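Local coordinates for protein acetyl-CoA acetyltransferase (Bacillus anthracis, PDB 3SS6) that probably catalyses the thiolase reaction, the reversible transfer of an acetyl group between two acetyl-CoA molecules to give acetoacetyl-CoA and free CoA, at residues L182-I192 and K217-A227; R276-G284 and P296-W307. One frame throughout, in Å; residues are numbered along the deposited sequence.

Interactions 1 and 2 belong to different halves of a thiolase subunit, with centres about 31 Å apart and nearest atoms about 14 Å apart. Interaction 1 packs helix 174-194 against a loop in the long excursion between strands 112-120 and 252-262. Interaction 2 lays helix 294-305 on strand 275-284, in the C-terminal half, a member of the large mixed sheet that both halves build. The two halves are also joined where Ser184 of helix 174-194 hydrogen-bonds to Glu319, Ser344 and Gly347. Neither contact includes Cys91, an S-hydroxycysteine in this crystal and probably the thiolase nucleophile. The side chain of Tyr280 in interaction 2 lies about 9 Å from a bound potassium ion, and its strand also packs on the second subunit.

Interaction 1 of 2, residues L182-I192 and K217-A227; sequences LRSHTLALKAI and KDEHPRADITA. With SO4 (sulfate ion), chain C; SO4 (sulfate ion), chain D.
With CG of His185 anti to its carbonyl carbon (chi1 -76°) and CG1 of Ile225 placed likewise on its own residue, the imidazole and the isoleucine branch meet at about a right angle. They join helix 174-194 to the irregular segment 217-227 within the loop region characteristic of thiolases. Ile225 CG1 sits over the ring centre, 3.8 Å from the His185 centroid and 8° off the normal, a CH-pi contact. At the ring edge, near its plane, Arg222 N donates to His185 ND1 over 3.0 Å with an N-H...N angle of 153°. ND1 thus serves as acceptor, and the proton of a neutral ring would be expected on NE2.

Farther along the helix, Pro221 packs against three apolar side chains. Its CB meets Leu189 CD2 at 3.7 Å, its CG lies 3.8 Å from Ala188 CB, and the Ile192 side chain crosses it at about a right angle, CD1 toward the same CG. Lys217, bent at its second and third side-chain torsions, folds back alongside Ile192 so that CE comes within 3.7 Å of Ile192 CG2. The neighbouring Asp218 carboxylate is tied to Arg14 and to Ile17 N. At the other end, Leu182 CD1 lies 3.4 Å from Ile225 O and packs more loosely on Ile225 CG2.

A type I turn, Arg222 to Ile225, brings the chain back to the helix. Arg222 grips the Asp224 carboxylate side-on, NE to OD1 and NH2 to OD2. The turn also holds a sulfate, probably from the crystallisation liquor, with Ala223 N donating to its O1 at 2.8 Å.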
loop_
_atom_site.group_PDB
_atom_site.type_symbol
_atom_site.label_atom_id
_atom_site.label_comp_id
_atom_site.label_asym_id
_atom_site.label_seq_id
_atom_site.Cartn_x
_atom_site.Cartn_y
_atom_site.Cartn_z
ATOM N N LEU A 182 29.046 -9.126 -25.265
ATOM C CA LEU A 182 29.795 -8.054 -25.904
ATOM C C LEU A 182 29.380 -7.924 -27.364
ATOM O O LEU A 182 29.235 -6.815 -27.886
ATOM C CB LEU A 182 31.303 -8.290 -25.788
ATOM C CG LEU A 182 32.188 -7.258 -26.483
ATOM C CD1 LEU A 182 31.950 -5.848 -25.922
ATOM C CD2 LEU A 182 33.650 -7.671 -26.342
ATOM N N ARG A 183 29.193 -9.066 -28.015
ATOM C CA ARG A 183 28.755 -9.098 -29.400
ATOM C C ARG A 183 27.407 -8.406 -29.551
ATOM O O ARG A 183 27.191 -7.640 -30.496
ATOM C CB ARG A 183 28.635 -10.548 -29.865
ATOM C CG ARG A 183 28.100 -10.727 -31.267
ATOM C CD ARG A 183 27.971 -12.205 -31.590
ATOM N NE ARG A 183 27.575 -12.443 -32.979
ATOM C CZ ARG A 183 26.319 -12.494 -33.408
ATOM N NH1 ARG A 183 25.310 -12.311 -32.561
ATOM N NH2 ARG A 183 26.074 -12.722 -34.696
ATOM N N SER A 184 26.509 -8.671 -28.607
ATOM C CA SER A 184 25.155 -8.132 -28.672
ATOM C C SER A 184 25.176 -6.606 -28.655
ATOM O O SER A 184 24.522 -5.956 -29.477
ATOM C CB SER A 184 24.303 -8.692 -27.519
ATOM O OG SER A 184 22.916 -8.553 -27.794
ATOM N N HIS A 185 25.950 -6.025 -27.744
ATOM C CA HIS A 185 26.070 -4.571 -27.699
ATOM C C HIS A 185 26.793 -4.041 -28.925
ATOM O O HIS A 185 26.387 -3.039 -29.507
ATOM C CB HIS A 185 26.821 -4.127 -26.445
ATOM C CG HIS A 185 26.002 -4.205 -25.198
ATOM N ND1 HIS A 185 25.287 -3.133 -24.714
ATOM C CD2 HIS A 185 25.788 -5.226 -24.331
ATOM C CE1 HIS A 185 24.659 -3.489 -23.607
ATOM N NE2 HIS A 185 24.948 -4.754 -23.351
ATOM N N THR A 186 27.875 -4.714 -29.306
ATOM C CA THR A 186 28.721 -4.223 -30.392
ATOM C C THR A 186 27.965 -4.165 -31.720
ATOM O O THR A 186 28.029 -3.155 -32.447
ATOM C CB THR A 186 29.992 -5.075 -30.553
ATOM O OG1 THR A 186 30.780 -4.997 -29.354
ATOM C CG2 THR A 186 30.836 -4.555 -31.717
ATOM N N LEU A 187 27.259 -5.248 -32.040
ATOM C CA LEU A 187 26.503 -5.316 -33.285
ATOM C C LEU A 187 25.315 -4.352 -33.280
ATOM O O LEU A 187 25.003 -3.750 -34.312
ATOM C CB LEU A 187 26.047 -6.749 -33.578
ATOM C CG LEU A 187 27.207 -7.722 -33.827
ATOM C CD1 LEU A 187 26.674 -9.124 -34.104
ATOM C CD2 LEU A 187 28.080 -7.252 -34.989
ATOM N N ALA A 188 24.670 -4.189 -32.122
ATOM C CA ALA A 188 23.572 -3.225 -32.006
ATOM C C ALA A 188 24.077 -1.804 -32.254
ATOM O O ALA A 188 23.479 -1.057 -33.033
ATOM C CB ALA A 188 22.878 -3.332 -30.634
ATOM N N LEU A 189 25.179 -1.434 -31.598
ATOM C CA LEU A 189 25.760 -0.099 -31.779
ATOM C C LEU A 189 26.112 0.163 -33.240
ATOM O O LEU A 189 25.843 1.246 -33.763
ATOM C CB LEU A 189 26.999 0.097 -30.885
ATOM C CG LEU A 189 26.667 0.160 -29.384
ATOM C CD1 LEU A 189 27.903 -0.058 -28.511
ATOM C CD2 LEU A 189 25.985 1.479 -29.024
ATOM N N LYS A 190 26.703 -0.836 -33.891
ATOM C CA LYS A 190 27.072 -0.731 -35.296
ATOM C C LYS A 190 25.833 -0.547 -36.174
ATOM O O LYS A 190 25.816 0.311 -37.051
ATOM C CB LYS A 190 27.877 -1.965 -35.728
ATOM C CG LYS A 190 28.555 -1.863 -37.088
ATOM C CD LYS A 190 27.598 -2.125 -38.242
ATOM C CE LYS A 190 28.378 -2.306 -39.548
ATOM N NZ LYS A 190 27.672 -1.699 -40.708
ATOM N N ALA A 191 24.795 -1.344 -35.932
ATOM C CA ALA A 191 23.567 -1.223 -36.713
ATOM C C ALA A 191 22.954 0.159 -36.540
ATOM O O ALA A 191 22.487 0.777 -37.499
ATOM C CB ALA A 191 22.567 -2.297 -36.315
ATOM N N ILE A 192 22.947 0.641 -35.307
ATOM C CA ILE A 192 22.400 1.958 -35.033
ATOM C C ILE A 192 23.171 3.036 -35.797
ATOM O O ILE A 192 22.572 3.875 -36.473
ATOM C CB ILE A 192 22.395 2.254 -33.529
ATOM C CG1 ILE A 192 21.354 1.368 -32.833
ATOM C CG2 ILE A 192 22.091 3.725 -33.286
ATOM C CD1 ILE A 192 21.485 1.341 -31.321
ATOM N N LYS A 217 15.819 6.698 -30.498
ATOM C CA LYS A 217 16.938 5.759 -30.587
ATOM C C LYS A 217 16.959 4.775 -29.419
ATOM O O LYS A 217 16.755 5.163 -28.266
ATOM C CB LYS A 217 18.271 6.507 -30.628
ATOM C CG LYS A 217 18.299 7.673 -31.614
ATOM C CD LYS A 217 18.347 7.205 -33.061
ATOM C CE LYS A 217 19.706 6.605 -33.399
ATOM N NZ LYS A 217 19.885 6.320 -34.854
ATOM N N ASP A 218 17.228 3.512 -29.730
ATOM C CA ASP A 218 17.351 2.466 -28.712
ATOM C C ASP A 218 18.368 2.891 -27.659
ATOM O O ASP A 218 19.477 3.327 -27.997
ATOM C CB ASP A 218 17.808 1.162 -29.375
ATOM C CG ASP A 218 16.786 0.619 -30.364
ATOM O OD1 ASP A 218 15.604 0.444 -29.979
ATOM O OD2 ASP A 218 17.169 0.356 -31.528
ATOM N N GLU A 219 18.017 2.774 -26.382
ATOM C CA GLU A 219 18.920 3.325 -25.381
ATOM C C GLU A 219 19.638 2.282 -24.523
ATOM O O GLU A 219 20.482 2.643 -23.697
ATOM C CB GLU A 219 18.254 4.428 -24.537
ATOM C CG GLU A 219 17.068 3.958 -23.765
ATOM C CD GLU A 219 16.444 5.017 -22.843
ATOM O OE1 GLU A 219 16.917 6.172 -22.728
ATOM O OE2 GLU A 219 15.453 4.665 -22.203
ATOM N N HIS A 220 19.354 0.999 -24.757
ATOM C CA HIS A 220 20.017 -0.052 -23.979
ATOM C C HIS A 220 21.471 -0.325 -24.399
ATOM O O HIS A 220 22.301 -0.631 -23.553
ATOM C CB HIS A 220 19.217 -1.369 -23.983
ATOM C CG HIS A 220 19.540 -2.263 -22.825
ATOM N ND1 HIS A 220 18.979 -2.089 -21.578
ATOM C CD2 HIS A 220 20.377 -3.321 -22.717
ATOM C CE1 HIS A 220 19.446 -3.010 -20.753
ATOM N NE2 HIS A 220 20.297 -3.769 -21.417
ATOM N N PRO A 221 21.781 -0.248 -25.703
ATOM C CA PRO A 221 23.165 -0.562 -26.077
ATOM C C PRO A 221 24.155 0.397 -25.424
ATOM O O PRO A 221 23.882 1.601 -25.347
ATOM C CB PRO A 221 23.159 -0.394 -27.595
ATOM C CG PRO A 221 21.737 -0.804 -27.977
ATOM C CD PRO A 221 20.900 -0.151 -26.882
ATOM N N ARG A 222 25.283 -0.138 -24.958
ATOM C CA ARG A 222 26.258 0.641 -24.200
ATOM C C ARG A 222 27.647 0.576 -24.812
ATOM O O ARG A 222 28.227 -0.498 -24.920
ATOM C CB ARG A 222 26.378 0.118 -22.771
ATOM C CG ARG A 222 25.115 0.174 -21.933
ATOM C CD ARG A 222 25.344 -0.574 -20.608
ATOM N NE ARG A 222 26.423 0.022 -19.814
ATOM C CZ ARG A 222 26.885 -0.485 -18.671
ATOM N NH1 ARG A 222 26.370 -1.608 -18.182
ATOM N NH2 ARG A 222 27.866 0.127 -18.015
ATOM N N ALA A 223 28.193 1.728 -25.166
ATOM C CA ALA A 223 29.557 1.774 -25.688
ATOM C C ALA A 223 30.583 1.393 -24.615
ATOM O O ALA A 223 31.697 0.963 -24.932
ATOM C CB ALA A 223 29.856 3.152 -26.255
ATOM N N ASP A 224 30.208 1.536 -23.346
ATOM C CA ASP A 224 31.134 1.248 -22.255
ATOM C C ASP A 224 31.146 -0.226 -21.828
ATOM O O ASP A 224 31.887 -0.613 -20.919
ATOM C CB ASP A 224 30.889 2.179 -21.058
ATOM C CG ASP A 224 29.589 1.884 -20.333
ATOM O OD1 ASP A 224 28.716 1.207 -20.908
ATOM O OD2 ASP A 224 29.439 2.342 -19.181
ATOM N N ILE A 225 30.335 -1.050 -22.485
ATOM C CA ILE A 225 30.415 -2.488 -22.280
ATOM C C ILE A 225 31.663 -3.005 -22.993
ATOM O O ILE A 225 31.802 -2.879 -24.214
ATOM C CB ILE A 225 29.163 -3.216 -22.791
ATOM C CG1 ILE A 225 27.968 -2.952 -21.865
ATOM C CG2 ILE A 225 29.411 -4.714 -22.888
ATOM C CD1 ILE A 225 28.149 -3.487 -20.451
ATOM N N THR A 226 32.585 -3.555 -22.211
ATOM C CA THR A 226 33.829 -4.105 -22.735
ATOM C C THR A 226 34.017 -5.493 -22.147
ATOM O O THR A 226 33.347 -5.854 -21.174
ATOM C CB THR A 226 35.028 -3.272 -22.305
ATOM O OG1 THR A 226 35.086 -3.222 -20.868
ATOM C CG2 THR A 226 34.929 -1.856 -22.867
ATOM N N ALA A 227 34.928 -6.265 -22.730
ATOM C CA ALA A 227 35.259 -7.578 -22.190
ATOM C C ALA A 227 35.660 -7.410 -20.733
ATOM O O ALA A 227 35.278 -8.204 -19.869
ATOM C CB ALA A 227 36.392 -8.216 -22.982
HETATM S S SO4 C . 27.018 4.432 -23.225
HETATM O O1 SO4 C . 26.632 3.997 -24.570
HETATM O O2 SO4 C . 27.331 5.861 -23.260
HETATM O O3 SO4 C . 25.912 4.198 -22.295
HETATM O O4 SO4 C . 28.198 3.693 -22.769
HETATM S S SO4 D . 29.773 -13.711 -35.489
HETATM O O1 SO4 D . 30.801 -14.026 -36.477
HETATM O O2 SO4 D . 30.403 -13.190 -34.278
HETATM O O3 SO4 D . 28.862 -12.712 -36.041
HETATM O O4 SO4 D . 29.029 -14.923 -35.163
#

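Interaction 2 of 2, residues R276-G284 and P296-W307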
loop_
_atom_site.group_PDB
_atom_site.type_symbol
_atom_site.label_atom_id
_atom_site.label_comp_id
_atom_site.label_asym_id
_atom_site.label_seq_id
_atom_site.Cartn_x
_atom_site.Cartn_y
_atom_site.Cartn_z
ATOM N N ARG A 276 6.038 -12.783 -46.467
ATOM C CA ARG A 276 4.932 -13.702 -46.229
ATOM C C ARG A 276 5.246 -14.588 -45.032
ATOM O O ARG A 276 6.413 -14.836 -44.705
ATOM C CB ARG A 276 4.655 -14.571 -47.463
ATOM C CG ARG A 276 5.749 -15.607 -47.755
ATOM C CD ARG A 276 5.335 -16.593 -48.869
ATOM N NE ARG A 276 5.185 -15.927 -50.162
ATOM C CZ ARG A 276 4.023 -15.536 -50.678
ATOM N NH1 ARG A 276 2.887 -15.749 -50.020
ATOM N NH2 ARG A 276 3.995 -14.937 -51.861
ATOM N N ILE A 277 4.201 -15.053 -44.362
ATOM C CA ILE A 277 4.385 -16.043 -43.313
ATOM C C ILE A 277 4.234 -17.429 -43.932
ATOM O O ILE A 277 3.227 -17.716 -44.590
ATOM C CB ILE A 277 3.377 -15.839 -42.166
ATOM C CG1 ILE A 277 3.698 -14.541 -41.422
ATOM C CG2 ILE A 277 3.449 -17.015 -41.189
ATOM C CD1 ILE A 277 2.629 -14.086 -40.421
ATOM N N VAL A 278 5.237 -18.288 -43.760
ATOM C CA VAL A 278 5.109 -19.646 -44.291
ATOM C C VAL A 278 4.801 -20.719 -43.247
ATOM O O VAL A 278 4.399 -21.821 -43.608
ATOM C CB VAL A 278 6.322 -20.074 -45.147
ATOM C CG1 VAL A 278 6.447 -19.173 -46.383
ATOM C CG2 VAL A 278 7.588 -20.054 -44.336
ATOM N N GLY A 279 4.980 -20.400 -41.964
ATOM C CA GLY A 279 4.669 -21.354 -40.908
ATOM C C GLY A 279 4.981 -20.832 -39.522
ATOM O O GLY A 279 5.619 -19.801 -39.369
ATOM N N TYR A 280 4.501 -21.542 -38.508
ATOM C CA TYR A 280 4.801 -21.207 -37.122
ATOM C C TYR A 280 4.609 -22.441 -36.274
ATOM O O TYR A 280 3.870 -23.356 -36.661
ATOM C CB TYR A 280 3.924 -20.045 -36.605
ATOM C CG TYR A 280 2.474 -20.142 -37.029
ATOM C CD1 TYR A 280 1.560 -20.900 -36.302
ATOM C CD2 TYR A 280 2.021 -19.490 -38.172
ATOM C CE1 TYR A 280 0.242 -20.998 -36.704
ATOM C CE2 TYR A 280 0.707 -19.582 -38.576
ATOM C CZ TYR A 280 -0.183 -20.338 -37.833
ATOM O OH TYR A 280 -1.499 -20.453 -38.227
ATOM N N SER A 281 5.277 -22.484 -35.123
ATOM C CA SER A 281 5.224 -23.667 -34.281
ATOM C C SER A 281 5.400 -23.326 -32.803
ATOM O O SER A 281 5.995 -22.305 -32.454
ATOM C CB SER A 281 6.303 -24.653 -34.715
ATOM O OG SER A 281 7.565 -24.018 -34.685
ATOM N N VAL A 282 4.876 -24.201 -31.950
ATOM C CA VAL A 282 4.919 -24.015 -30.498
ATOM C C VAL A 282 5.290 -25.348 -29.850
ATOM O O VAL A 282 4.721 -26.388 -30.190
ATOM C CB VAL A 282 3.535 -23.570 -29.960
ATOM C CG1 VAL A 282 3.553 -23.462 -28.444
ATOM C CG2 VAL A 282 3.120 -22.241 -30.585
ATOM N N ALA A 283 6.237 -25.325 -28.916
ATOM C CA ALA A 283 6.648 -26.560 -28.240
ATOM C C ALA A 283 6.760 -26.345 -26.734
ATOM O O ALA A 283 7.252 -25.313 -26.284
ATOM C CB ALA A 283 7.983 -27.057 -28.813
ATOM N N GLY A 284 6.277 -27.305 -25.956
ATOM C CA GLY A 284 6.389 -27.218 -24.509
ATOM C C GLY A 284 7.550 -28.013 -23.939
ATOM O O GLY A 284 7.782 -29.162 -24.324
ATOM N N PRO A 296 13.190 -27.368 -29.765
ATOM C CA PRO A 296 12.089 -28.178 -30.299
ATOM C C PRO A 296 11.095 -27.372 -31.145
ATOM O O PRO A 296 10.501 -27.947 -32.057
ATOM C CB PRO A 296 11.405 -28.730 -29.038
ATOM C CG PRO A 296 11.813 -27.804 -27.942
ATOM C CD PRO A 296 13.207 -27.361 -28.290
ATOM N N ALA A 297 10.905 -26.087 -30.848
ATOM C CA ALA A 297 9.983 -25.271 -31.641
ATOM C C ALA A 297 10.498 -25.123 -33.064
ATOM O O ALA A 297 9.750 -25.279 -34.029
ATOM C CB ALA A 297 9.777 -23.899 -31.001
ATOM N N ILE A 298 11.790 -24.846 -33.190
ATOM C CA ILE A 298 12.389 -24.710 -34.517
ATOM C C ILE A 298 12.380 -26.044 -35.263
ATOM O O ILE A 298 12.000 -26.099 -36.434
ATOM C CB ILE A 298 13.797 -24.092 -34.445
ATOM C CG1 ILE A 298 13.686 -22.612 -34.049
ATOM C CG2 ILE A 298 14.538 -24.247 -35.786
ATOM C CD1 ILE A 298 15.019 -21.947 -33.745
ATOM N N ARG A 299 12.767 -27.124 -34.591
ATOM C CA ARG A 299 12.777 -28.431 -35.247
ATOM C C ARG A 299 11.386 -28.801 -35.739
ATOM O O ARG A 299 11.225 -29.244 -36.876
ATOM C CB ARG A 299 13.343 -29.511 -34.321
ATOM C CG ARG A 299 14.826 -29.325 -34.030
ATOM C CD ARG A 299 15.410 -30.466 -33.209
ATOM N NE ARG A 299 16.869 -30.491 -33.307
ATOM C CZ ARG A 299 17.697 -30.523 -32.265
ATOM N NH1 ARG A 299 17.221 -30.540 -31.028
ATOM N NH2 ARG A 299 19.008 -30.545 -32.464
ATOM N N LYS A 300 10.387 -28.595 -34.883
ATOM C CA LYS A 300 8.995 -28.906 -35.209
ATOM C C LYS A 300 8.535 -28.108 -36.427
ATOM O O LYS A 300 7.920 -28.654 -37.359
ATOM C CB LYS A 300 8.108 -28.591 -33.997
ATOM C CG LYS A 300 6.636 -28.945 -34.136
ATOM C CD LYS A 300 5.914 -28.679 -32.815
ATOM C CE LYS A 300 4.431 -29.011 -32.879
ATOM N NZ LYS A 300 3.781 -28.787 -31.556
ATOM N N GLY A 301 8.850 -26.819 -36.421
ATOM C CA GLY A 301 8.467 -25.921 -37.496
ATOM C C GLY A 301 9.138 -26.205 -38.829
ATOM O O GLY A 301 8.503 -26.086 -39.876
ATOM N N LEU A 302 10.422 -26.552 -38.794
ATOM C CA LEU A 302 11.166 -26.860 -40.020
ATOM C C LEU A 302 10.543 -28.064 -40.717
ATOM O O LEU A 302 10.472 -28.126 -41.946
ATOM C CB LEU A 302 12.643 -27.132 -39.712
ATOM C CG LEU A 302 13.541 -25.954 -39.311
ATOM C CD1 LEU A 302 14.856 -26.464 -38.756
ATOM C CD2 LEU A 302 13.802 -25.013 -40.484
ATOM N N GLU A 303 10.079 -29.018 -39.918
ATOM C CA GLU A 303 9.430 -30.210 -40.449
ATOM C C GLU A 303 8.153 -29.811 -41.174
ATOM O O GLU A 303 7.830 -30.349 -42.232
ATOM C CB GLU A 303 9.108 -31.182 -39.312
ATOM C CG GLU A 303 9.593 -32.603 -39.541
ATOM C CD GLU A 303 8.874 -33.296 -40.683
ATOM O OE1 GLU A 303 7.764 -32.851 -41.047
ATOM O OE2 GLU A 303 9.419 -34.286 -41.218
ATOM N N LYS A 304 7.435 -28.853 -40.595
ATOM C CA LYS A 304 6.167 -28.393 -41.146
ATOM C C LYS A 304 6.329 -27.633 -42.455
ATOM O O LYS A 304 5.534 -27.807 -43.372
ATOM C CB LYS A 304 5.426 -27.518 -40.126
ATOM C CG LYS A 304 4.591 -28.296 -39.118
ATOM C CD LYS A 304 4.557 -27.605 -37.756
ATOM C CE LYS A 304 4.319 -26.105 -37.883
ATOM N NZ LYS A 304 2.965 -25.792 -38.416
ATOM N N VAL A 305 7.352 -26.788 -42.542
ATOM C CA VAL A 305 7.546 -25.955 -43.727
ATOM C C VAL A 305 8.506 -26.579 -44.728
ATOM O O VAL A 305 8.725 -26.034 -45.809
ATOM C CB VAL A 305 8.037 -24.533 -43.369
ATOM C CG1 VAL A 305 7.086 -23.882 -42.378
ATOM C CG2 VAL A 305 9.449 -24.572 -42.820
ATOM N N ASP A 306 9.074 -27.721 -44.359
ATOM C CA ASP A 306 9.946 -28.467 -45.249
ATOM C C ASP A 306 11.196 -27.658 -45.594
ATOM O O ASP A 306 11.630 -27.618 -46.750
ATOM C CB ASP A 306 9.189 -28.881 -46.517
ATOM C CG ASP A 306 9.965 -29.874 -47.362
ATOM O OD1 ASP A 306 10.827 -30.590 -46.805
ATOM O OD2 ASP A 306 9.704 -29.938 -48.584
ATOM N N TRP A 307 11.757 -27.004 -44.581
ATOM C CA TRP A 307 13.059 -26.361 -44.703
ATOM C C TRP A 307 14.080 -27.176 -43.933
ATOM O O TRP A 307 13.754 -27.813 -42.929
ATOM C CB TRP A 307 13.064 -24.970 -44.075
ATOM C CG TRP A 307 12.314 -23.899 -44.779
ATOM C CD1 TRP A 307 11.572 -24.009 -45.923
ATOM C CD2 TRP A 307 12.233 -22.526 -44.376
ATOM N NE1 TRP A 307 11.035 -22.783 -46.253
ATOM C CE2 TRP A 307 11.426 -21.859 -45.318
ATOM C CE3 TRP A 307 12.768 -21.795 -43.305
ATOM C CZ2 TRP A 307 11.138 -20.501 -45.223
ATOM C CZ3 TRP A 307 12.471 -20.442 -43.210
ATOM C CH2 TRP A 307 11.662 -19.815 -44.159
HETATM O O HOH W 1 2.600 -23.597 -39.632
HETATM O O HOH W 2 2.776 -26.163 -33.269
#
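Strand 276-284 and helix 296-305 pack with their axes 6.9 Å apart at closest approach and their directions at 140°, bringing Ser281 CA within 5.1 Å of Gly301 CA. This is a helix-on-sheet layer of the thiolase alpha/beta sandwich: the helix covers one face of the strand, while Tyr280 and Val282 reach helix 93-107 and the second subunit.

Ser281 OG lies between its own backbone N and carbonyl carbon (chi1 56°), a rotation that carries it to the helix. There it donates to Ala297 O over 2.6 Å, from above the carbonyl plane. Gly301 N, in the regular helical bond, reaches the same oxygen from the opposite face, so Ala297 O has two donors. With no side chain at Gly301, the hydroxyl can lie close to the helix backbone, Ser281 OG to Gly301 CA being 3.5 Å. Toward the strand's C-terminal end, Ala283 CB meets Pro296 CB at 3.8 Å and also packs on Ala297 CB.

The other end is apolar. Val278 and Gly279 form a classic beta bulge opposite Phe390. Val305 CG1 comes 3.8 Å from Gly279 CA. Val278 CG2 touches Trp307 CZ2 at 3.7 Å, and Val305 CG2 covers part of one face of that indole.

Two lysines of the helix reach toward the strand backbone. A water accepts from Tyr280 N and lies close to Lys304 NZ, a contact short enough to be doubtful; the Tyr280 hydroxyl is held elsewhere, by Gln106. Lys300 is fully extended and places NZ 2.9 Å from Val282 O, almost in line with the carbonyl at a C=O...N angle of 166°.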